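Long-range contact in U4/U6 snRNA-associated-splicing factor PRP24 (Saccharomyces cerevisiae, PDB 4N0T), which binds U6 snRNA and anneals it to U4 snRNA, acting as a recycling factor of the yeast spliceosome: residues L8-K18 against N47-Y58. Residues are numbered along the deposited sequence; the frame is centred on the assembly and turned at random.
Sequences LTTVLVKNLPK and NFRFARIEFARY
V13 and A51 exchange two backbone hydrogen bonds, as do V11 and I53, pairing strands 10-16 and 49-55 at 158° between their directions. Beyond V13 a beta bulge at K14 and N15 shifts the register by one before L16 and R49 pair again, R49 N to L16 O at 2.8 Å. There the F48 side chain crosses that of N15 at about a right angle, F48 CD1 3.5 Å from N15 N; a hydrogen bond from N15 ND2 to E76 O positions the amide, 76° from the ring plane. F48 CG sits between its own N and carbonyl carbon (chi1 66°), which brings F48 CZ to 3.8 Å from K14 CE. K14, extended, runs alongside F50, K14 CG 3.6 Å from F50 CE1, while F48 CE1 lies over one face of the F50 ring. With an alanine at F48, the K14 chain, N15 amide and F50 face would probably lose a packing partner. At the other end T9 OG1 donates to F55 O at 2.7 Å, while T9 O accepts F55 N. On the face carrying V11, V13 and I53, against which helix 22-29 packs, L16 CD1 meets A51 CB at 3.5 Å. On the other, with L12 and E54, T10 CG2 lies over the R52 guanidinium, whose NE salt-bridges D132 of RRM 2. These are the adjacent central strands, first and third in sequence, of the RRM 1 beta-alpha-beta-beta-alpha-beta fold.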
loop_
_atom_site.group_PDB
_atom_site.type_symbol
_atom_site.label_atom_id
_atom_site.label_comp_id
_atom_site.label_asym_id
_atom_site.label_seq_id
_atom_site.Cartn_x
_atom_site.Cartn_y
_atom_site.Cartn_z
ATOM N N LEU A 8 10.841 12.590 -15.543
ATOM C CA LEU A 8 11.778 13.540 -16.137
ATOM C C LEU A 8 12.958 12.860 -16.821
ATOM O O LEU A 8 13.410 13.302 -17.877
ATOM C CB LEU A 8 12.288 14.520 -15.075
ATOM C CG LEU A 8 13.126 15.677 -15.627
ATOM C CD1 LEU A 8 12.261 16.583 -16.492
ATOM C CD2 LEU A 8 13.810 16.466 -14.505
ATOM N N THR A 9 13.449 11.768 -16.244
ATOM C CA THR A 9 14.617 11.118 -16.820
ATOM C C THR A 9 14.293 9.833 -17.583
ATOM O O THR A 9 15.193 9.063 -17.914
ATOM C CB THR A 9 15.687 10.821 -15.759
ATOM O OG1 THR A 9 15.192 9.837 -14.839
ATOM C CG2 THR A 9 16.049 12.093 -15.003
ATOM N N THR A 10 13.015 9.618 -17.873
ATOM C CA THR A 10 12.600 8.376 -18.525
ATOM C C THR A 10 12.251 8.603 -19.997
ATOM O O THR A 10 11.555 9.572 -20.358
ATOM C CB THR A 10 11.403 7.740 -17.803
ATOM O OG1 THR A 10 11.753 7.527 -16.430
ATOM C CG2 THR A 10 11.037 6.399 -18.428
ATOM N N VAL A 11 12.729 7.705 -20.838
ATOM C CA VAL A 11 12.401 7.774 -22.256
ATOM C C VAL A 11 11.669 6.522 -22.699
ATOM O O VAL A 11 11.775 5.458 -22.065
ATOM C CB VAL A 11 13.651 7.965 -23.144
ATOM C CG1 VAL A 11 14.398 9.227 -22.720
ATOM C CG2 VAL A 11 14.564 6.755 -23.059
ATOM N N LEU A 12 10.953 6.664 -23.809
ATOM C CA LEU A 12 10.226 5.578 -24.442
ATOM C C LEU A 12 10.934 5.264 -25.751
ATOM O O LEU A 12 11.251 6.181 -26.508
ATOM C CB LEU A 12 8.809 6.048 -24.763
ATOM C CG LEU A 12 7.925 5.072 -25.551
ATOM C CD1 LEU A 12 7.663 3.852 -24.714
ATOM C CD2 LEU A 12 6.613 5.721 -25.978
ATOM N N VAL A 13 11.186 3.986 -26.001
ATOM C CA VAL A 13 11.775 3.551 -27.271
ATOM C C VAL A 13 10.730 2.716 -27.983
ATOM O O VAL A 13 10.182 1.775 -27.398
ATOM C CB VAL A 13 13.044 2.707 -27.068
ATOM C CG1 VAL A 13 13.677 2.372 -28.418
ATOM C CG2 VAL A 13 14.046 3.445 -26.212
ATOM N N LYS A 14 10.441 3.065 -29.237
ATOM C CA LYS A 14 9.492 2.295 -30.038
ATOM C C LYS A 14 10.194 1.647 -31.229
ATOM O O LYS A 14 11.159 2.197 -31.759
ATOM C CB LYS A 14 8.350 3.194 -30.525
ATOM C CG LYS A 14 7.343 2.476 -31.402
ATOM C CD LYS A 14 6.164 3.355 -31.753
ATOM C CE LYS A 14 5.126 2.541 -32.526
ATOM N NZ LYS A 14 3.942 3.376 -32.884
ATOM N N ASN A 15 9.710 0.461 -31.593
ATOM C CA ASN A 15 10.134 -0.262 -32.808
ATOM C C ASN A 15 11.480 -0.969 -32.689
ATOM O O ASN A 15 12.185 -1.146 -33.687
ATOM C CB ASN A 15 10.108 0.627 -34.060
ATOM C CG ASN A 15 9.942 -0.193 -35.335
ATOM O OD1 ASN A 15 9.207 -1.184 -35.338
ATOM N ND2 ASN A 15 10.634 0.197 -36.408
ATOM N N LEU A 16 11.839 -1.383 -31.479
ATOM C CA LEU A 16 12.998 -2.252 -31.310
ATOM C C LEU A 16 12.697 -3.604 -31.955
ATOM O O LEU A 16 11.530 -4.017 -32.029
ATOM C CB LEU A 16 13.306 -2.452 -29.824
ATOM C CG LEU A 16 13.845 -1.216 -29.104
ATOM C CD1 LEU A 16 13.711 -1.363 -27.587
ATOM C CD2 LEU A 16 15.289 -0.964 -29.477
ATOM N N PRO A 17 13.744 -4.304 -32.407
ATOM C CA PRO A 17 13.547 -5.620 -33.029
ATOM C C PRO A 17 12.883 -6.602 -32.067
ATOM O O PRO A 17 13.062 -6.464 -30.852
ATOM C CB PRO A 17 14.979 -6.085 -33.322
ATOM C CG PRO A 17 15.773 -4.814 -33.446
ATOM C CD PRO A 17 15.155 -3.875 -32.445
ATOM N N LYS A 18 12.137 -7.567 -32.603
ATOM C CA LYS A 18 11.551 -8.648 -31.803
ATOM C C LYS A 18 12.570 -9.312 -30.874
ATOM O O LYS A 18 12.253 -9.694 -29.742
ATOM C CB LYS A 18 10.976 -9.717 -32.737
ATOM C CG LYS A 18 9.468 -9.861 -32.696
ATOM C CD LYS A 18 9.070 -11.334 -32.708
ATOM C CE LYS A 18 9.208 -11.955 -31.324
ATOM N NZ LYS A 18 8.125 -11.483 -30.411
ATOM N N ASN A 47 5.176 -7.775 -33.365
ATOM C CA ASN A 47 6.070 -7.524 -34.500
ATOM C C ASN A 47 7.325 -6.717 -34.131
ATOM O O ASN A 47 8.326 -6.719 -34.862
ATOM C CB ASN A 47 5.317 -6.867 -35.663
ATOM C CG ASN A 47 4.356 -5.781 -35.207
ATOM O OD1 ASN A 47 3.842 -5.808 -34.083
ATOM N ND2 ASN A 47 4.097 -4.820 -36.090
ATOM N N PHE A 48 7.266 -6.023 -32.995
ATOM C CA PHE A 48 8.411 -5.259 -32.511
ATOM C C PHE A 48 8.336 -5.133 -30.988
ATOM O O PHE A 48 7.414 -5.659 -30.364
ATOM C CB PHE A 48 8.479 -3.872 -33.177
ATOM C CG PHE A 48 7.341 -2.954 -32.809
ATOM C CD1 PHE A 48 7.403 -2.154 -31.664
ATOM C CD2 PHE A 48 6.219 -2.876 -33.615
ATOM C CE1 PHE A 48 6.354 -1.310 -31.334
ATOM C CE2 PHE A 48 5.180 -2.033 -33.297
ATOM C CZ PHE A 48 5.243 -1.245 -32.148
ATOM N N ARG A 49 9.300 -4.450 -30.380
ATOM C CA ARG A 49 9.233 -4.248 -28.932
ATOM C C ARG A 49 9.335 -2.785 -28.524
ATOM O O ARG A 49 9.966 -1.973 -29.209
ATOM C CB ARG A 49 10.310 -5.064 -28.212
ATOM C CG ARG A 49 10.266 -6.549 -28.546
ATOM C CD ARG A 49 11.056 -7.379 -27.556
ATOM N NE ARG A 49 10.227 -7.841 -26.444
ATOM C CZ ARG A 49 10.699 -8.454 -25.360
ATOM N NH1 ARG A 49 12.001 -8.666 -25.231
ATOM N NH2 ARG A 49 9.872 -8.838 -24.397
ATOM N N PHE A 50 8.707 -2.461 -27.396
ATOM C CA PHE A 50 8.847 -1.144 -26.776
ATOM C C PHE A 50 9.846 -1.277 -25.630
ATOM O O PHE A 50 10.018 -2.366 -25.067
ATOM C CB PHE A 50 7.529 -0.697 -26.148
ATOM C CG PHE A 50 6.454 -0.313 -27.133
ATOM C CD1 PHE A 50 6.403 0.970 -27.666
ATOM C CD2 PHE A 50 5.453 -1.219 -27.474
ATOM C CE1 PHE A 50 5.387 1.343 -28.540
ATOM C CE2 PHE A 50 4.436 -0.856 -28.346
ATOM C CZ PHE A 50 4.398 0.427 -28.876
ATOM N N ALA A 51 10.498 -0.176 -25.267
ATOM C CA ALA A 51 11.299 -0.144 -24.045
ATOM C C ALA A 51 11.051 1.137 -23.268
ATOM O O ALA A 51 10.836 2.204 -23.848
ATOM C CB ALA A 51 12.787 -0.288 -24.352
ATOM N N ARG A 52 11.075 1.021 -21.944
ATOM C CA ARG A 52 11.087 2.174 -21.068
ATOM C C ARG A 52 12.468 2.200 -20.437
ATOM O O ARG A 52 12.921 1.194 -19.894
ATOM C CB ARG A 52 10.018 2.010 -19.977
ATOM C CG ARG A 52 10.088 3.029 -18.870
ATOM C CD ARG A 52 9.076 2.668 -17.780
ATOM N NE ARG A 52 9.049 3.656 -16.716
ATOM C CZ ARG A 52 9.871 3.641 -15.674
ATOM N NH1 ARG A 52 10.772 2.679 -15.566
ATOM N NH2 ARG A 52 9.783 4.577 -14.739
ATOM N N ILE A 53 13.157 3.335 -20.529
ATOM C CA ILE A 53 14.491 3.444 -19.942
ATOM C C ILE A 53 14.515 4.633 -18.999
ATOM O O ILE A 53 14.294 5.783 -19.414
ATOM C CB ILE A 53 15.602 3.600 -21.019
ATOM C CG1 ILE A 53 15.516 2.479 -22.052
ATOM C CG2 ILE A 53 16.991 3.592 -20.365
ATOM C CD1 ILE A 53 16.454 2.705 -23.243
ATOM N N GLU A 54 14.751 4.357 -17.718
ATOM C CA GLU A 54 14.851 5.416 -16.730
ATOM C C GLU A 54 16.332 5.700 -16.501
ATOM O O GLU A 54 17.070 4.832 -16.019
ATOM C CB GLU A 54 14.176 5.007 -15.422
ATOM C CG GLU A 54 14.238 6.100 -14.370
ATOM C CD GLU A 54 13.568 5.704 -13.074
ATOM O OE1 GLU A 54 12.939 4.623 -13.031
ATOM O OE2 GLU A 54 13.670 6.478 -12.098
ATOM N N PHE A 55 16.767 6.904 -16.865
ATOM C CA PHE A 55 18.168 7.291 -16.706
ATOM C C PHE A 55 18.393 7.903 -15.335
ATOM O O PHE A 55 17.467 8.432 -14.731
ATOM C CB PHE A 55 18.582 8.277 -17.805
ATOM C CG PHE A 55 18.810 7.617 -19.126
ATOM C CD1 PHE A 55 20.042 7.042 -19.423
ATOM C CD2 PHE A 55 17.788 7.534 -20.059
ATOM C CE1 PHE A 55 20.260 6.404 -20.644
ATOM C CE2 PHE A 55 17.992 6.904 -21.271
ATOM C CZ PHE A 55 19.233 6.336 -21.569
ATOM N N ALA A 56 19.627 7.811 -14.850
ATOM C CA ALA A 56 19.990 8.434 -13.582
ATOM C C ALA A 56 19.780 9.945 -13.625
ATOM O O ALA A 56 19.327 10.543 -12.649
ATOM C CB ALA A 56 21.429 8.116 -13.234
ATOM N N ARG A 57 20.119 10.562 -14.753
ATOM C CA ARG A 57 20.052 12.018 -14.883
ATOM C C ARG A 57 19.450 12.454 -16.216
ATOM O O ARG A 57 19.461 11.688 -17.179
ATOM C CB ARG A 57 21.453 12.628 -14.717
ATOM C CG ARG A 57 22.053 12.427 -13.329
ATOM C CD ARG A 57 23.437 13.053 -13.213
ATOM N NE ARG A 57 24.478 12.220 -13.813
ATOM C CZ ARG A 57 24.922 11.081 -13.284
ATOM N NH1 ARG A 57 24.407 10.623 -12.146
ATOM N NH2 ARG A 57 25.880 10.395 -13.896
ATOM N N TYR A 58 18.953 13.688 -16.265
ATOM C CA TYR A 58 18.282 14.223 -17.450
ATOM C C TYR A 58 19.155 14.205 -18.703
ATOM O O TYR A 58 18.653 13.975 -19.810
ATOM C CB TYR A 58 17.776 15.641 -17.181
ATOM C CG TYR A 58 16.832 16.170 -18.233
ATOM C CD1 TYR A 58 15.586 15.591 -18.427
ATOM C CD2 TYR A 58 17.179 17.263 -19.026
ATOM C CE1 TYR A 58 14.716 16.073 -19.385
ATOM C CE2 TYR A 58 16.309 17.753 -19.985
ATOM C CZ TYR A 58 15.081 17.153 -20.156
ATOM O OH TYR A 58 14.211 17.629 -21.109
#